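Local coordinates for terminal oxygenase component of carbazole 1,9a-dioxygenase (Nocardioides aromaticivorans, PDB 3GCF), which probably catalyses the dioxygenation of carbazole at a non-heme iron(II), using electrons relayed through a Rieske [2Fe-2S] cluster, at residues A39-L44 against G66-I71; V50-L55 against G168-V173; V111-S116 against P120-I125; Y130-A135 against V139-G144. All blocks are in the same frame, centred on the assembly; numbering follows the deposited sequence.

Interaction 1: A39-L44 against G66-I71; sequences AFDHEL and GEVKAI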
loop_
_atom_site.group_PDB
_atom_site.type_symbol
_atom_site.label_atom_id
_atom_site.label_comp_id
_atom_site.label_asym_id
_atom_site.label_seq_id
_atom_site.Cartn_x
_atom_site.Cartn_y
_atom_site.Cartn_z
ATOM N N ALA A 39 1.106 -23.077 15.973
ATOM C CA ALA A 39 2.240 -23.608 15.244
ATOM C C ALA A 39 2.347 -25.092 15.516
ATOM O O ALA A 39 1.537 -25.659 16.248
ATOM C CB ALA A 39 3.513 -22.910 15.713
ATOM N N PHE A 40 3.354 -25.719 14.921
ATOM C CA PHE A 40 3.591 -27.133 15.140
ATOM C C PHE A 40 4.681 -27.247 16.190
ATOM O O PHE A 40 5.620 -26.449 16.215
ATOM C CB PHE A 40 3.998 -27.804 13.833
ATOM C CG PHE A 40 2.865 -27.936 12.868
ATOM C CD1 PHE A 40 1.942 -28.970 13.003
ATOM C CD2 PHE A 40 2.661 -26.978 11.879
ATOM C CE1 PHE A 40 0.826 -29.045 12.169
ATOM C CE2 PHE A 40 1.549 -27.043 11.040
ATOM C CZ PHE A 40 0.630 -28.077 11.187
ATOM N N ASP A 41 4.545 -28.236 17.064
ATOM C CA ASP A 41 5.501 -28.439 18.136
ATOM C C ASP A 41 6.952 -28.520 17.665
ATOM O O ASP A 41 7.853 -27.986 18.317
ATOM C CB ASP A 41 5.144 -29.701 18.917
ATOM C CG ASP A 41 5.910 -29.812 20.215
ATOM O OD1 ASP A 41 5.861 -28.859 21.024
ATOM O OD2 ASP A 41 6.559 -30.849 20.429
ATOM N N HIS A 42 7.182 -29.176 16.532
ATOM C CA HIS A 42 8.543 -29.320 16.032
ATOM C C HIS A 42 9.168 -28.041 15.472
ATOM O O HIS A 42 10.325 -28.039 15.067
ATOM C CB HIS A 42 8.602 -30.463 15.010
ATOM C CG HIS A 42 8.409 -31.817 15.628
ATOM N ND1 HIS A 42 8.417 -32.986 14.895
ATOM C CD2 HIS A 42 8.205 -32.184 16.917
ATOM C CE1 HIS A 42 8.227 -34.013 15.706
ATOM N NE2 HIS A 42 8.094 -33.553 16.938
ATOM N N GLU A 43 8.406 -26.956 15.460
ATOM C CA GLU A 43 8.931 -25.679 14.987
ATOM C C GLU A 43 9.707 -25.026 16.126
ATOM O O GLU A 43 10.442 -24.061 15.920
ATOM C CB GLU A 43 7.800 -24.727 14.585
ATOM C CG GLU A 43 7.054 -25.084 13.317
ATOM C CD GLU A 43 6.028 -24.021 12.960
ATOM O OE1 GLU A 43 6.426 -22.856 12.769
ATOM O OE2 GLU A 43 4.826 -24.341 12.879
ATOM N N LEU A 44 9.531 -25.559 17.331
ATOM C CA LEU A 44 10.174 -25.000 18.512
ATOM C C LEU A 44 11.161 -25.908 19.228
ATOM O O LEU A 44 10.774 -26.881 19.876
ATOM C CB LEU A 44 9.110 -24.564 19.516
ATOM C CG LEU A 44 8.184 -23.405 19.163
ATOM C CD1 LEU A 44 6.779 -23.691 19.676
ATOM C CD2 LEU A 44 8.733 -22.120 19.765
ATOM N N GLY A 66 11.903 -27.313 28.163
ATOM C CA GLY A 66 11.080 -28.332 27.536
ATOM C C GLY A 66 9.621 -27.982 27.300
ATOM O O GLY A 66 8.925 -28.700 26.583
ATOM N N GLU A 67 9.150 -26.886 27.880
ATOM C CA GLU A 67 7.755 -26.497 27.712
ATOM C C GLU A 67 7.554 -25.278 26.831
ATOM O O GLU A 67 8.267 -24.282 26.959
ATOM C CB GLU A 67 7.124 -26.235 29.072
ATOM C CG GLU A 67 6.953 -27.478 29.911
ATOM C CD GLU A 67 6.614 -27.147 31.343
ATOM O OE1 GLU A 67 5.795 -26.226 31.557
ATOM O OE2 GLU A 67 7.161 -27.810 32.254
ATOM N N VAL A 68 6.574 -25.368 25.938
ATOM C CA VAL A 68 6.259 -24.268 25.040
ATOM C C VAL A 68 5.509 -23.206 25.832
ATOM O O VAL A 68 4.534 -23.503 26.526
ATOM C CB VAL A 68 5.383 -24.744 23.852
ATOM C CG1 VAL A 68 5.004 -23.561 22.967
ATOM C CG2 VAL A 68 6.134 -25.788 23.040
ATOM N N LYS A 69 5.975 -21.968 25.739
ATOM C CA LYS A 69 5.351 -20.865 26.452
ATOM C C LYS A 69 4.859 -19.830 25.450
ATOM O O LYS A 69 5.444 -19.664 24.382
ATOM C CB LYS A 69 6.363 -20.204 27.399
ATOM C CG LYS A 69 7.164 -21.170 28.277
ATOM C CD LYS A 69 6.276 -22.010 29.187
ATOM C CE LYS A 69 5.451 -21.141 30.123
ATOM N NZ LYS A 69 4.565 -21.960 31.004
ATOM N N ALA A 70 3.779 -19.138 25.796
ATOM C CA ALA A 70 3.233 -18.102 24.934
ATOM C C ALA A 70 3.082 -16.806 25.724
ATOM O O ALA A 70 2.414 -16.770 26.762
ATOM C CB ALA A 70 1.880 -18.531 24.371
ATOM N N ILE A 71 3.707 -15.744 25.227
ATOM C CA ILE A 71 3.642 -14.447 25.883
ATOM C C ILE A 71 3.358 -13.368 24.837
ATOM O O ILE A 71 3.672 -13.540 23.662
ATOM C CB ILE A 71 4.975 -14.140 26.629
ATOM C CG1 ILE A 71 4.857 -12.827 27.404
ATOM C CG2 ILE A 71 6.137 -14.064 25.636
ATOM C CD1 ILE A 71 5.886 -12.692 28.522
#
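Leu44 CG lies anti to its own carbonyl carbon (chi1 -67°), and Val68 CG1 is anti to the backbone N (chi1 177°). These torsions bring Leu44 CD1 against Val68 CG1 at 3.7 Å, with the two side chains at about a right angle. Val68 lies on strand 67-72 of the six-stranded antiparallel sheet of the Rieske domain. Leu44 follows the short 3-10 segment 41-43, which comes after strand 34-40 of the same sheet. This turn and the residue after it pack on strand 67-72 by side chains.

Val68 meets two unlike partners on 39-44. Its CG1 and CG2 both reach Leu44 CD1. CG2 also approaches the carboxylate of Asp41, and these two side chains meet at a slant. The polar partner of Asp41 OD1 is Arg63, in a salt bridge. Arg63 also donates hydrogen bonds to Leu44 O and Gly66 O, so one guanidinium ties both segments together beside the apolar pair. Val68 touches the Arg63 side chain as well.

The turn carrying Leu44 is held from within. Glu43 N bonds back to Phe40 O, and Leu44 N to Asp41 O at 3.1 Å. The Glu43 side chain folds over the same turn: Phe40 N donates to Glu43 OE2 at 2.9 Å, nearly straight at 167°, approaching from above the carboxylate plane.

Interaction 2: V50-L55 against G168-V173; sequences VAVTML and GIRRTV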
loop_
_atom_site.group_PDB
_atom_site.type_symbol
_atom_site.label_atom_id
_atom_site.label_comp_id
_atom_site.label_asym_id
_atom_site.label_seq_id
_atom_site.Cartn_x
_atom_site.Cartn_y
_atom_site.Cartn_z
ATOM N N VAL A 50 9.358 -18.309 17.968
ATOM C CA VAL A 50 8.470 -18.311 16.812
ATOM C C VAL A 50 7.402 -17.270 17.081
ATOM O O VAL A 50 6.691 -17.343 18.085
ATOM C CB VAL A 50 7.789 -19.672 16.587
ATOM C CG1 VAL A 50 6.785 -19.555 15.444
ATOM C CG2 VAL A 50 8.837 -20.734 16.260
ATOM N N ALA A 51 7.297 -16.290 16.192
ATOM C CA ALA A 51 6.312 -15.238 16.364
ATOM C C ALA A 51 5.062 -15.536 15.545
ATOM O O ALA A 51 5.150 -15.904 14.376
ATOM C CB ALA A 51 6.907 -13.890 15.947
ATOM N N VAL A 52 3.900 -15.384 16.168
ATOM C CA VAL A 52 2.642 -15.619 15.479
ATOM C C VAL A 52 1.658 -14.499 15.803
ATOM O O VAL A 52 1.812 -13.786 16.796
ATOM C CB VAL A 52 1.996 -16.980 15.887
ATOM C CG1 VAL A 52 2.965 -18.125 15.622
ATOM C CG2 VAL A 52 1.579 -16.948 17.351
ATOM N N THR A 53 0.659 -14.340 14.945
ATOM C CA THR A 53 -0.372 -13.335 15.145
ATOM C C THR A 53 -1.676 -14.105 15.111
ATOM O O THR A 53 -1.984 -14.777 14.125
ATOM C CB THR A 53 -0.359 -12.270 14.024
ATOM O OG1 THR A 53 0.907 -11.603 14.020
ATOM C CG2 THR A 53 -1.451 -11.231 14.256
ATOM N N MET A 54 -2.437 -14.019 16.194
ATOM C CA MET A 54 -3.695 -14.740 16.280
ATOM C C MET A 54 -4.823 -13.821 16.703
ATOM O O MET A 54 -4.728 -13.146 17.727
ATOM C CB MET A 54 -3.565 -15.886 17.285
ATOM C CG MET A 54 -2.490 -16.902 16.926
ATOM S SD MET A 54 -2.172 -18.077 18.260
ATOM C CE MET A 54 -3.725 -19.001 18.270
ATOM N N LEU A 55 -5.887 -13.801 15.907
ATOM C CA LEU A 55 -7.043 -12.971 16.199
ATOM C C LEU A 55 -6.635 -11.544 16.561
ATOM O O LEU A 55 -7.133 -10.973 17.531
ATOM C CB LEU A 55 -7.863 -13.599 17.335
ATOM C CG LEU A 55 -8.605 -14.905 17.012
ATOM C CD1 LEU A 55 -7.636 -16.076 16.942
ATOM C CD2 LEU A 55 -9.650 -15.165 18.082
ATOM N N GLY A 168 1.318 -32.041 9.720
ATOM C CA GLY A 168 0.706 -30.997 8.923
ATOM C C GLY A 168 1.613 -29.827 8.607
ATOM O O GLY A 168 2.803 -29.839 8.910
ATOM N N ILE A 169 1.036 -28.816 7.968
ATOM C CA ILE A 169 1.754 -27.602 7.615
ATOM C C ILE A 169 0.777 -26.461 7.799
ATOM O O ILE A 169 -0.422 -26.682 7.974
ATOM C CB ILE A 169 2.223 -27.609 6.145
ATOM C CG1 ILE A 169 1.015 -27.790 5.216
ATOM C CG2 ILE A 169 3.263 -28.706 5.933
ATOM C CD1 ILE A 169 1.338 -27.678 3.751
ATOM N N ARG A 170 1.294 -25.239 7.776
ATOM C CA ARG A 170 0.458 -24.055 7.917
ATOM C C ARG A 170 1.001 -23.021 6.962
ATOM O O ARG A 170 2.175 -23.069 6.594
ATOM C CB ARG A 170 0.504 -23.516 9.353
ATOM C CG ARG A 170 1.885 -23.051 9.830
ATOM C CD ARG A 170 1.859 -22.736 11.330
ATOM N NE ARG A 170 3.153 -22.301 11.855
ATOM C CZ ARG A 170 3.541 -21.031 11.947
ATOM N NH1 ARG A 170 2.742 -20.046 11.546
ATOM N NH2 ARG A 170 4.729 -20.741 12.463
ATOM N N ARG A 171 0.144 -22.098 6.550
ATOM C CA ARG A 171 0.544 -21.038 5.643
ATOM C C ARG A 171 -0.451 -19.902 5.823
ATOM O O ARG A 171 -1.550 -20.102 6.346
ATOM C CB ARG A 171 0.520 -21.530 4.190
ATOM C CG ARG A 171 -0.875 -21.537 3.561
ATOM C CD ARG A 171 -0.872 -22.137 2.159
ATOM N NE ARG A 171 -1.049 -23.585 2.172
ATOM C CZ ARG A 171 -1.013 -24.348 1.084
ATOM N NH1 ARG A 171 -0.799 -23.797 -0.103
ATOM N NH2 ARG A 171 -1.204 -25.660 1.177
ATOM N N THR A 172 -0.057 -18.716 5.381
ATOM C CA THR A 172 -0.886 -17.522 5.465
ATOM C C THR A 172 -1.729 -17.393 4.200
ATOM O O THR A 172 -1.238 -17.645 3.108
ATOM C CB THR A 172 0.007 -16.271 5.609
ATOM O OG1 THR A 172 0.778 -16.379 6.814
ATOM C CG2 THR A 172 -0.834 -14.995 5.650
ATOM N N VAL A 173 -2.997 -17.012 4.357
ATOM C CA VAL A 173 -3.914 -16.826 3.230
ATOM C C VAL A 173 -4.485 -15.413 3.329
ATOM O O VAL A 173 -4.866 -14.965 4.412
ATOM C CB VAL A 173 -5.085 -17.840 3.263
ATOM C CG1 VAL A 173 -6.038 -17.581 2.096
ATOM C CG2 VAL A 173 -4.542 -19.263 3.186
HETATM O O HOH W 1 4.907 -17.807 12.237
#
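Arg170 NH2 rests 3.8 Å from Val50 CG1, the nearest approach between 50-55 and 168-173. This is van der Waals packing of a charged group on a methyl. The two side chains run past each other in opposite directions. Val52 CG1 adds a looser touch to the same nitrogen at 4.5 Å. Both methyls meet the guanidinium obliquely. The arginine gets there by reach: its chain is extended from CG to NE (chi2 -171°, chi3 179°), which carries the charged group away from its own strand and up to 50-55.

The polar link between the segments is a water. It lies in the guanidinium plane, at the edge, and accepts from Arg170 NH2 at 2.9 Å. The same water donates to Ala51 O, also at 2.9 Å. A backbone carbonyl of one strand is thus tied to a side chain of the other through one bridging molecule.

The contact joins the two parts of the oxygenase subunit. Strand 49-54 is an outermost strand of the Rieske-domain sheet. Strand 164-173 is an outermost strand of the large sheet of the ring-hydroxylase part; that part also carries the mononuclear iron site.

Salt bridges hold the charged end of Arg170. NH2 pairs with Glu43 and NH1 with Glu299, so acidic groups from both parts of the subunit share one guanidinium. The two carboxylates probably balance its charge and help fix its rotation. Glu299 also accepts a hydrogen bond from Thr172 OG1, two residues along the strand from Arg170.

Interaction 3: V111-S116 against P120-I125; sequences VDVLTS and PVIGKI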
loop_
_atom_site.group_PDB
_atom_site.type_symbol
_atom_site.label_atom_id
_atom_site.label_comp_id
_atom_site.label_asym_id
_atom_site.label_seq_id
_atom_site.Cartn_x
_atom_site.Cartn_y
_atom_site.Cartn_z
ATOM N N VAL A 111 10.317 -9.122 36.033
ATOM C CA VAL A 111 11.118 -9.553 37.173
ATOM C C VAL A 111 12.486 -8.906 37.218
ATOM O O VAL A 111 13.236 -9.086 38.178
ATOM C CB VAL A 111 11.302 -11.088 37.191
ATOM C CG1 VAL A 111 9.961 -11.772 37.450
ATOM C CG2 VAL A 111 11.894 -11.558 35.867
ATOM N N ASP A 112 12.820 -8.146 36.185
ATOM C CA ASP A 112 14.115 -7.496 36.167
ATOM C C ASP A 112 14.267 -6.488 35.043
ATOM O O ASP A 112 13.451 -6.429 34.124
ATOM C CB ASP A 112 15.227 -8.541 36.051
ATOM C CG ASP A 112 16.411 -8.220 36.936
ATOM O OD1 ASP A 112 16.798 -7.027 36.990
ATOM O OD2 ASP A 112 16.951 -9.155 37.574
ATOM N N VAL A 113 15.325 -5.691 35.147
ATOM C CA VAL A 113 15.660 -4.689 34.147
ATOM C C VAL A 113 17.180 -4.661 34.053
ATOM O O VAL A 113 17.869 -4.086 34.902
ATOM C CB VAL A 113 15.126 -3.294 34.532
ATOM C CG1 VAL A 113 15.504 -2.272 33.458
ATOM C CG2 VAL A 113 13.612 -3.350 34.677
ATOM N N LEU A 114 17.687 -5.316 33.018
ATOM C CA LEU A 114 19.114 -5.419 32.760
ATOM C C LEU A 114 19.871 -4.097 32.782
ATOM O O LEU A 114 21.042 -4.064 33.158
ATOM C CB LEU A 114 19.332 -6.103 31.410
ATOM C CG LEU A 114 19.366 -7.636 31.342
ATOM C CD1 LEU A 114 18.671 -8.264 32.531
ATOM C CD2 LEU A 114 18.743 -8.077 30.033
ATOM N N THR A 115 19.211 -3.012 32.381
ATOM C CA THR A 115 19.854 -1.701 32.333
ATOM C C THR A 115 19.706 -0.889 33.618
ATOM O O THR A 115 20.276 0.193 33.742
ATOM C CB THR A 115 19.283 -0.841 31.188
ATOM O OG1 THR A 115 17.866 -0.704 31.358
ATOM C CG2 THR A 115 19.580 -1.476 29.841
ATOM N N SER A 116 18.947 -1.404 34.572
ATOM C CA SER A 116 18.735 -0.682 35.815
ATOM C C SER A 116 18.357 -1.657 36.925
ATOM O O SER A 116 17.202 -1.737 37.328
ATOM C CB SER A 116 17.633 0.364 35.602
ATOM O OG SER A 116 17.392 1.132 36.765
ATOM N N PRO A 120 12.633 0.353 40.655
ATOM C CA PRO A 120 11.350 0.297 41.357
ATOM C C PRO A 120 10.135 -0.188 40.558
ATOM O O PRO A 120 9.074 -0.426 41.141
ATOM C CB PRO A 120 11.185 1.724 41.885
ATOM C CG PRO A 120 11.908 2.543 40.868
ATOM C CD PRO A 120 13.150 1.733 40.615
ATOM N N VAL A 121 10.267 -0.342 39.242
ATOM C CA VAL A 121 9.127 -0.824 38.462
ATOM C C VAL A 121 9.043 -2.343 38.504
ATOM O O VAL A 121 8.002 -2.922 38.185
ATOM C CB VAL A 121 9.179 -0.380 36.970
ATOM C CG1 VAL A 121 9.016 1.127 36.868
ATOM C CG2 VAL A 121 10.476 -0.843 36.323
ATOM N N ILE A 122 10.138 -2.986 38.892
ATOM C CA ILE A 122 10.176 -4.443 38.974
ATOM C C ILE A 122 9.083 -4.933 39.918
ATOM O O ILE A 122 8.922 -4.407 41.018
ATOM C CB ILE A 122 11.550 -4.928 39.471
ATOM C CG1 ILE A 122 12.599 -4.688 38.382
ATOM C CG2 ILE A 122 11.490 -6.408 39.846
ATOM C CD1 ILE A 122 14.023 -4.809 38.873
ATOM N N GLY A 123 8.321 -5.927 39.473
ATOM C CA GLY A 123 7.243 -6.454 40.293
ATOM C C GLY A 123 5.963 -5.633 40.244
ATOM O O GLY A 123 4.938 -6.047 40.784
ATOM N N LYS A 124 6.006 -4.470 39.600
ATOM C CA LYS A 124 4.828 -3.610 39.506
ATOM C C LYS A 124 4.247 -3.607 38.100
ATOM O O LYS A 124 3.256 -2.930 37.828
ATOM C CB LYS A 124 5.185 -2.173 39.886
ATOM C CG LYS A 124 5.606 -1.976 41.335
ATOM C CD LYS A 124 5.745 -0.485 41.648
ATOM C CE LYS A 124 5.910 -0.227 43.146
ATOM N NZ LYS A 124 7.166 -0.821 43.690
ATOM N N ILE A 125 4.858 -4.375 37.209
ATOM C CA ILE A 125 4.409 -4.418 35.827
ATOM C C ILE A 125 4.365 -5.833 35.265
ATOM O O ILE A 125 5.116 -6.715 35.692
ATOM C CB ILE A 125 5.344 -3.546 34.945
ATOM C CG1 ILE A 125 5.155 -2.070 35.311
ATOM C CG2 ILE A 125 5.080 -3.796 33.462
ATOM C CD1 ILE A 125 5.972 -1.117 34.472
#
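Ile122 lies against the backbone of Val111 and Asp112 and the side chain of Val113, and has the largest buried area of the contact. Its CG2 sits 3.6 Å from Val111 O. CG1 and CD1 run along the main chain of Asp112, with CD1 3.8 Å from Asp112 CA. Asp112 and Ile122 lie side by side and point the same way. Asp112 OD1 accepts from Val113 N at 2.7 Å through its anti lone pair; the bond is bent (143°).

Val113 is the second main partner. CG1 is anti to the backbone N (chi1 180°), which leaves CG2 anti to the carbonyl carbon and turned to Ile122. CG2 meets Ile122 CG1 at 4.1 Å and Val121 CG2 at 4.3 Å. Replacing Ile122 with an alanine would probably open a gap over the Asp112 backbone and cost Val113 CG2 its Ile122 contact. Val111 contributes mainly through its carbonyl; its CB points away.

Two turns frame the contact: a type I turn from Val113 to Ser116 and a type II turn from Val121 to Lys124, with glycine at 123.

Val111 and Asp112 form a classic beta bulge opposite Thr102. They lie on strand 110-113, an outermost strand of the small three-stranded sheet beside the [2Fe-2S] cluster in the Rieske domain. Val113 also packs on cluster-binding Trp101 of the neighbouring strand 101-104, while Asp112 and Val121 pack against Thr244 and Phe360 of a second subunit.

Interaction 4: Y130-A135 against V139-G144; sequences YPVQVA and VFVFIG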
loop_
_atom_site.group_PDB
_atom_site.type_symbol
_atom_site.label_atom_id
_atom_site.label_comp_id
_atom_site.label_asym_id
_atom_site.label_seq_id
_atom_site.Cartn_x
_atom_site.Cartn_y
_atom_site.Cartn_z
ATOM N N TYR A 130 -0.308 -16.566 27.660
ATOM C CA TYR A 130 -1.480 -17.352 27.272
ATOM C C TYR A 130 -1.407 -18.821 27.650
ATOM O O TYR A 130 -0.333 -19.414 27.689
ATOM C CB TYR A 130 -1.709 -17.272 25.756
ATOM C CG TYR A 130 -1.738 -15.878 25.186
ATOM C CD1 TYR A 130 -0.567 -15.131 25.060
ATOM C CD2 TYR A 130 -2.938 -15.302 24.770
ATOM C CE1 TYR A 130 -0.590 -13.841 24.534
ATOM C CE2 TYR A 130 -2.973 -14.018 24.245
ATOM C CZ TYR A 130 -1.799 -13.293 24.130
ATOM O OH TYR A 130 -1.831 -12.021 23.612
ATOM N N PRO A 131 -2.560 -19.432 27.939
ATOM C CA PRO A 131 -2.508 -20.853 28.288
ATOM C C PRO A 131 -2.097 -21.574 27.003
ATOM O O PRO A 131 -2.557 -21.218 25.916
ATOM C CB PRO A 131 -3.949 -21.171 28.683
ATOM C CG PRO A 131 -4.504 -19.835 29.120
ATOM C CD PRO A 131 -3.921 -18.893 28.099
ATOM N N VAL A 132 -1.227 -22.567 27.124
ATOM C CA VAL A 132 -0.764 -23.321 25.969
ATOM C C VAL A 132 -0.963 -24.817 26.192
ATOM O O VAL A 132 -0.835 -25.305 27.308
ATOM C CB VAL A 132 0.747 -23.084 25.721
ATOM C CG1 VAL A 132 1.267 -24.046 24.654
ATOM C CG2 VAL A 132 0.987 -21.645 25.302
ATOM N N GLN A 133 -1.303 -25.538 25.136
ATOM C CA GLN A 133 -1.428 -26.982 25.245
ATOM C C GLN A 133 -1.009 -27.602 23.929
ATOM O O GLN A 133 -1.529 -27.255 22.868
ATOM C CB GLN A 133 -2.850 -27.428 25.592
ATOM C CG GLN A 133 -2.882 -28.890 26.045
ATOM C CD GLN A 133 -4.243 -29.351 26.525
ATOM O OE1 GLN A 133 -4.946 -28.625 27.232
ATOM N NE2 GLN A 133 -4.615 -30.577 26.162
ATOM N N VAL A 134 -0.043 -28.502 24.003
ATOM C CA VAL A 134 0.450 -29.180 22.821
ATOM C C VAL A 134 -0.249 -30.530 22.708
ATOM O O VAL A 134 -0.277 -31.306 23.661
ATOM C CB VAL A 134 1.976 -29.375 22.908
ATOM C CG1 VAL A 134 2.481 -30.135 21.696
ATOM C CG2 VAL A 134 2.661 -28.016 22.987
ATOM N N ALA A 135 -0.834 -30.798 21.548
ATOM C CA ALA A 135 -1.525 -32.060 21.335
ATOM C C ALA A 135 -1.381 -32.495 19.886
ATOM O O ALA A 135 -1.584 -31.701 18.967
ATOM C CB ALA A 135 -2.998 -31.930 21.705
ATOM N N VAL A 139 0.700 -26.992 18.512
ATOM C CA VAL A 139 0.721 -26.040 19.610
ATOM C C VAL A 139 -0.559 -25.219 19.609
ATOM O O VAL A 139 -0.787 -24.421 18.700
ATOM C CB VAL A 139 1.913 -25.069 19.488
ATOM C CG1 VAL A 139 1.835 -24.013 20.589
ATOM C CG2 VAL A 139 3.226 -25.843 19.571
ATOM N N PHE A 140 -1.394 -25.421 20.624
ATOM C CA PHE A 140 -2.646 -24.685 20.745
ATOM C C PHE A 140 -2.485 -23.594 21.793
ATOM O O PHE A 140 -1.791 -23.778 22.796
ATOM C CB PHE A 140 -3.785 -25.627 21.148
ATOM C CG PHE A 140 -4.158 -26.620 20.080
ATOM C CD1 PHE A 140 -5.011 -26.257 19.042
ATOM C CD2 PHE A 140 -3.631 -27.909 20.096
ATOM C CE1 PHE A 140 -5.333 -27.164 18.032
ATOM C CE2 PHE A 140 -3.947 -28.827 19.087
ATOM C CZ PHE A 140 -4.800 -28.452 18.051
ATOM N N VAL A 141 -3.120 -22.455 21.547
ATOM C CA VAL A 141 -3.069 -21.319 22.455
ATOM C C VAL A 141 -4.500 -20.887 22.751
ATOM O O VAL A 141 -5.333 -20.822 21.844
ATOM C CB VAL A 141 -2.319 -20.127 21.814
ATOM C CG1 VAL A 141 -2.307 -18.947 22.768
ATOM C CG2 VAL A 141 -0.899 -20.535 21.452
ATOM N N PHE A 142 -4.795 -20.592 24.013
ATOM C CA PHE A 142 -6.139 -20.170 24.366
ATOM C C PHE A 142 -6.236 -18.650 24.278
ATOM O O PHE A 142 -5.572 -17.932 25.025
ATOM C CB PHE A 142 -6.498 -20.636 25.778
ATOM C CG PHE A 142 -7.959 -20.500 26.099
ATOM C CD1 PHE A 142 -8.877 -21.437 25.632
ATOM C CD2 PHE A 142 -8.427 -19.410 26.825
ATOM C CE1 PHE A 142 -10.242 -21.292 25.879
ATOM C CE2 PHE A 142 -9.792 -19.252 27.079
ATOM C CZ PHE A 142 -10.702 -20.199 26.601
ATOM N N ILE A 143 -7.059 -18.167 23.353
ATOM C CA ILE A 143 -7.246 -16.734 23.155
ATOM C C ILE A 143 -8.574 -16.304 23.776
ATOM O O ILE A 143 -9.615 -16.896 23.493
ATOM C CB ILE A 143 -7.287 -16.376 21.647
ATOM C CG1 ILE A 143 -6.078 -16.980 20.921
ATOM C CG2 ILE A 143 -7.311 -14.865 21.473
ATOM C CD1 ILE A 143 -4.743 -16.427 21.362
ATOM N N GLY A 144 -8.539 -15.274 24.613
ATOM C CA GLY A 144 -9.754 -14.797 25.250
ATOM C C GLY A 144 -9.515 -14.417 26.697
ATOM O O GLY A 144 -8.443 -14.685 27.239
#
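The Tyr130 side chain leans across the end of the opposite strand. Its CB meets Val141 CG1 at 3.5 Å, and the two side chains are oblique to each other. The ring has Phe142 O at its edge, in plane, 3.7 Å from CD2. Ile143 CD1 packs obliquely on the same CD2 at 4.0 Å. With CG anti to the carbonyl carbon (chi1 -51°), the ring is brought beside Val141 and Ile143. Its hydroxyl goes on to hydrogen-bond with Glu57. A leucine in place of Tyr130 would probably leave Glu57 without that hydroxyl partner and remove the ring atoms, CD2 and CE2, that Ile143 CD1 packs on.

Next to it, Pro131 lies obliquely against Phe142 CB. Further along, Val132, Val134, Val139 and Val141 share one face of the sheet. Val139 stands between two valines of the opposite strand: its CG1 meets Val132 CG1 at 4.1 Å, and its CG2 meets Val134 CG2. Phe140 points to the other face. Its ring edge is turned to Gln133 O, in plane, and its CE2 touches Ala135.

Backbone bonds fix the register. Phe142 N donates to Pro131 O at 3.0 Å. Gln133 and Phe140 form a hydrogen-bonded pair: Gln133 N donates to Phe140 O at 3.0 Å, and Phe140 N to Gln133 O at 2.9 Å. Val132-Val141 and Val134-Val139 are the non-hydrogen-bonded pairs on either side. Such alternation of pairs marks an antiparallel beta hairpin, here strands 129-135 and 138-143, two interior strands of the Rieske-domain sheet between 34-40 and 67-72.

Interactions 1, 2 and 4 reach the same six-stranded sheet; interaction 3 stands apart, near the iron-sulfur cluster and a second subunit. Interaction 4 is partly buried and is the one contact of the four whose segments bond backbone to backbone. Interaction 1 is small, buried and side-chain made, and its strands flank that hairpin: Ala39 O probably bonds to Val139 N, and Ala70 O to Tyr130 N. Interaction 2 is a surface contact of charge and water. It joins interaction 1 through the Glu43-Arg170 salt bridge, and interaction 4 through Met54 and Leu55. Interaction 3 is also at the surface, but mostly apolar.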